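Local coordinates for protein endo-beta-1,4-glucanase (Cryptopygus antarcticus, PDB 5H4U) that hydrolyses internal beta-1,4-glucosidic linkages in carboxymethylcellulose, lichenan and barley beta-glucan, releasing mainly short cello-oligosaccharides from carboxymethylcellulose, at residues S95-P98 against E99-C103; P210-L213 against T214-Q218. All blocks are in the same frame, centred on the assembly; numbering follows the deposited sequence.

Both contacts are local, each formed where a proline leads the chain into a short helix, and neither encloses a long loop. Going from the N terminus, strand 85-94 ends and the chain turns through 95-98 into helix 99-102, which makes contact 1; Cys-103 then leads on toward strand 106-111. Contact 2 comes about a hundred residues later, after strand 201-207, and is made within helix 211-217. The two follow in series without nesting or crossing, their centres about 20 Å apart and their nearest atoms about 9 Å apart. Contact 1 lies on the connection between strands 85-94 and 106-111, which both pair with strand 120-128, whereas contact 2 packs a helix against strands 80-82 and 85-94.

Contact 1. Residues S95-P98 against E99-C103; sequences SGQP and ESQTC
At the N-terminus of the one-turn helix 99-102, Pro-98 holds the N-cap position and its carbonyl accepts from the amides of Gln-101 and Thr-102. Gln-101 N bonds to Pro-98 O at 2.8 Å. Thr-102 N reaches the same oxygen in a weak bond of 3.3 Å. Beside the backbone, the proline ring meets two side chains: CG of Pro-98 lies 3.5 Å from Ser-100 OG, and its CD packs on the amide end of Gln-101. In this way the turn connects strand 85-94 of the double-psi beta-barrel fold of family 45 to Cys-103, disulfide-bonded to Cys-35. The side chain of Gln-97 comes up to Gln-101 at about a right angle, the two amide planes 31° apart, and NE2 of Gln-97 turns to Thr-18 for its hydrogen bond. With chi2 extended at -162°, Gln-97 carries OE1 to 3.4 Å from the methyl CG2 of Thr-102. A water lies 2.9 Å from Gln-97 OE1 and, at a longer 3.3 Å, from Gln-101 O; it may not serve both at once. Glu-99 leaves this cluster, its carboxylate bound by Lys-40, Thr-128 and Ser-34.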
loop_
_atom_site.group_PDB
_atom_site.type_symbol
_atom_site.label_atom_id
_atom_site.label_comp_id
_atom_site.label_asym_id
_atom_site.label_seq_id
_atom_site.Cartn_x
_atom_site.Cartn_y
_atom_site.Cartn_z
ATOM N N SER A 95 1.333 -10.814 12.997
ATOM C CA SER A 95 1.398 -11.733 14.137
ATOM C C SER A 95 1.701 -11.017 15.451
ATOM O O SER A 95 2.759 -11.184 16.052
ATOM C CB SER A 95 2.428 -12.836 13.876
ATOM N N GLY A 96 0.756 -10.184 15.876
ATOM C CA GLY A 96 0.901 -9.487 17.143
ATOM C C GLY A 96 2.176 -8.680 17.268
ATOM O O GLY A 96 3.019 -8.968 18.135
ATOM N N GLN A 97 2.354 -7.700 16.380
ATOM C CA GLN A 97 3.481 -6.784 16.403
ATOM C C GLN A 97 2.962 -5.355 16.431
ATOM O O GLN A 97 2.001 -5.029 15.728
ATOM C CB GLN A 97 4.408 -6.971 15.186
ATOM C CG GLN A 97 5.522 -7.990 15.374
ATOM C CD GLN A 97 6.666 -7.842 14.353
ATOM O OE1 GLN A 97 6.744 -6.854 13.623
ATOM N NE2 GLN A 97 7.534 -8.843 14.290
ATOM N N PRO A 98 3.555 -4.498 17.248
ATOM C CA PRO A 98 3.102 -3.110 17.331
ATOM C C PRO A 98 3.676 -2.266 16.195
ATOM O O PRO A 98 4.650 -2.637 15.534
ATOM C CB PRO A 98 3.641 -2.657 18.689
ATOM C CG PRO A 98 4.898 -3.436 18.843
ATOM C CD PRO A 98 4.673 -4.773 18.162
ATOM N N GLU A 99 3.061 -1.096 15.992
ATOM C CA GLU A 99 3.486 -0.226 14.895
ATOM C C GLU A 99 4.939 0.213 15.062
ATOM O O GLU A 99 5.627 0.480 14.070
ATOM C CB GLU A 99 2.565 1.001 14.768
ATOM C CG GLU A 99 1.161 0.671 14.245
ATOM C CD GLU A 99 0.363 1.881 13.700
ATOM O OE1 GLU A 99 0.350 2.963 14.319
ATOM O OE2 GLU A 99 -0.258 1.742 12.619
ATOM N N SER A 100 5.439 0.278 16.293
ATOM C CA SER A 100 6.841 0.609 16.447
ATOM C C SER A 100 7.735 -0.411 15.754
ATOM O O SER A 100 8.849 -0.074 15.346
ATOM C CB SER A 100 7.180 0.716 17.928
ATOM O OG SER A 100 6.796 -0.460 18.613
ATOM N N GLN A 101 7.245 -1.624 15.542
ATOM C CA GLN A 101 8.041 -2.637 14.871
ATOM C C GLN A 101 7.736 -2.790 13.390
ATOM O O GLN A 101 8.575 -3.326 12.663
ATOM C CB GLN A 101 7.816 -3.996 15.545
ATOM C CG GLN A 101 8.875 -4.432 16.526
ATOM C CD GLN A 101 8.869 -5.928 16.647
ATOM O OE1 GLN A 101 9.413 -6.638 15.771
ATOM N NE2 GLN A 101 8.212 -6.443 17.708
ATOM N N THR A 102 6.593 -2.309 12.910
ATOM C CA THR A 102 6.204 -2.522 11.522
ATOM C C THR A 102 6.224 -1.263 10.674
ATOM O O THR A 102 6.452 -1.361 9.469
ATOM C CB THR A 102 4.806 -3.150 11.434
ATOM O OG1 THR A 102 3.847 -2.294 12.054
ATOM C CG2 THR A 102 4.789 -4.485 12.131
ATOM N N CYS A 103 6.007 -0.093 11.266
ATOM C CA CYS A 103 5.895 1.123 10.479
ATOM C C CYS A 103 7.190 1.429 9.740
ATOM O O CYS A 103 8.264 1.555 10.347
ATOM C CB CYS A 103 5.473 2.297 11.359
ATOM S SG CYS A 103 3.642 2.534 11.380
HETATM O O HOH W 1 9.021 -6.474 11.945
#

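Contact 2. Residues P210-L213 against T214-Q218; sequences PTIL and TQKSQ
Lys-216 reaches back one turn beside Ile-212 in the short helix 211-217, and the two side chains run alongside each other, pointing the same way. The lysine chain stays extended to CE and then bends, chi4 75°, which brings NZ to 2.8 Å from Ile-212 O, in the carbonyl plane. NZ also lies 3.7 Å from CG1 of Ile-212, the charged end passing alongside the aliphatic chain. The backbone is the tightly packed part. Thr-214 N bonds to Pro-210 O at the N-cap, at 3.0 Å, and this oxygen also accepts from Leu-213 N. CG2 of Thr-214 lies beside Pro-210 O, while OG1 of the same threonine is near CA of Thr-211. Further along, Leu-213 O takes two amides, Ser-217 N at 3.0 Å and Lys-216 N at 2.9 Å. The solvent side is looser. There Gln-215 is held through its backbone, N to Thr-211 O at 2.9 Å, while its exposed side chain bends at chi2. On the inner side, Leu-213 and Ile-212 lie on Phe-80 of strand 80-82, and Leu-213, Lys-216 and Ser-217 touch Phe-89 of strand 85-94, with Ser-217 OG also hydrogen-bonded to Gln-124 of strand 120-128.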
loop_
_atom_site.group_PDB
_atom_site.type_symbol
_atom_site.label_atom_id
_atom_site.label_comp_id
_atom_site.label_asym_id
_atom_site.label_seq_id
_atom_site.Cartn_x
_atom_site.Cartn_y
_atom_site.Cartn_z
ATOM N N PRO A 210 14.948 -0.749 0.656
ATOM C CA PRO A 210 15.732 -0.217 -0.465
ATOM C C PRO A 210 15.436 1.258 -0.691
ATOM O O PRO A 210 14.348 1.748 -0.389
ATOM C CB PRO A 210 15.270 -1.060 -1.653
ATOM C CG PRO A 210 13.859 -1.477 -1.286
ATOM C CD PRO A 210 13.823 -1.597 0.211
ATOM N N THR A 211 16.426 1.969 -1.234
ATOM C CA THR A 211 16.223 3.385 -1.516
ATOM C C THR A 211 15.190 3.615 -2.602
ATOM O O THR A 211 14.643 4.714 -2.687
ATOM C CB THR A 211 17.512 4.077 -1.954
ATOM O OG1 THR A 211 17.970 3.492 -3.179
ATOM C CG2 THR A 211 18.588 3.954 -0.890
ATOM N N ILE A 212 14.914 2.625 -3.452
ATOM C CA ILE A 212 13.903 2.891 -4.463
ATOM C C ILE A 212 12.511 2.993 -3.853
ATOM O O ILE A 212 11.618 3.585 -4.463
ATOM C CB ILE A 212 13.964 1.879 -5.625
ATOM C CG1 ILE A 212 13.238 2.492 -6.826
ATOM C CG2 ILE A 212 13.486 0.492 -5.227
ATOM C CD1 ILE A 212 13.377 1.762 -8.091
ATOM N N LEU A 213 12.307 2.459 -2.654
ATOM C CA LEU A 213 11.070 2.678 -1.915
ATOM C C LEU A 213 11.185 3.883 -0.975
ATOM O O LEU A 213 10.332 4.776 -0.990
ATOM C CB LEU A 213 10.711 1.401 -1.134
ATOM C CG LEU A 213 10.114 0.249 -1.952
ATOM C CD1 LEU A 213 9.989 -1.035 -1.131
ATOM C CD2 LEU A 213 8.758 0.635 -2.549
ATOM N N THR A 214 12.249 3.941 -0.172
ATOM C CA THR A 214 12.370 4.998 0.831
ATOM C C THR A 214 12.598 6.373 0.226
ATOM O O THR A 214 12.330 7.376 0.889
ATOM C CB THR A 214 13.505 4.711 1.818
ATOM O OG1 THR A 214 14.767 4.953 1.189
ATOM C CG2 THR A 214 13.449 3.290 2.286
ATOM N N GLN A 215 13.092 6.461 -0.997
ATOM C CA GLN A 215 13.167 7.773 -1.620
ATOM C C GLN A 215 11.784 8.269 -2.022
ATOM O O GLN A 215 11.587 9.478 -2.174
ATOM C CB GLN A 215 14.146 7.720 -2.801
ATOM C CG GLN A 215 13.895 8.666 -3.949
ATOM C CD GLN A 215 13.528 7.906 -5.226
ATOM O OE1 GLN A 215 14.291 7.035 -5.684
ATOM N NE2 GLN A 215 12.352 8.220 -5.803
ATOM N N LYS A 216 10.812 7.363 -2.146
ATOM C CA LYS A 216 9.428 7.745 -2.380
ATOM C C LYS A 216 8.710 8.067 -1.074
ATOM O O LYS A 216 8.096 9.132 -0.944
ATOM C CB LYS A 216 8.711 6.621 -3.116
ATOM C CG LYS A 216 8.955 6.597 -4.600
ATOM C CD LYS A 216 8.742 5.219 -5.166
ATOM C CE LYS A 216 9.217 5.182 -6.584
ATOM N NZ LYS A 216 10.702 5.162 -6.595
ATOM N N SER A 217 8.810 7.178 -0.078
ATOM C CA SER A 217 8.012 7.344 1.136
ATOM C C SER A 217 8.611 8.360 2.091
ATOM O O SER A 217 7.872 9.014 2.838
ATOM C CB SER A 217 7.876 6.012 1.860
ATOM O OG SER A 217 9.124 5.624 2.411
ATOM N N GLN A 218 9.937 8.494 2.074
ATOM C CA GLN A 218 10.736 9.382 2.914
ATOM C C GLN A 218 10.806 8.907 4.359
ATOM O O GLN A 218 11.294 9.647 5.225
ATOM C CB GLN A 218 10.245 10.832 2.858
#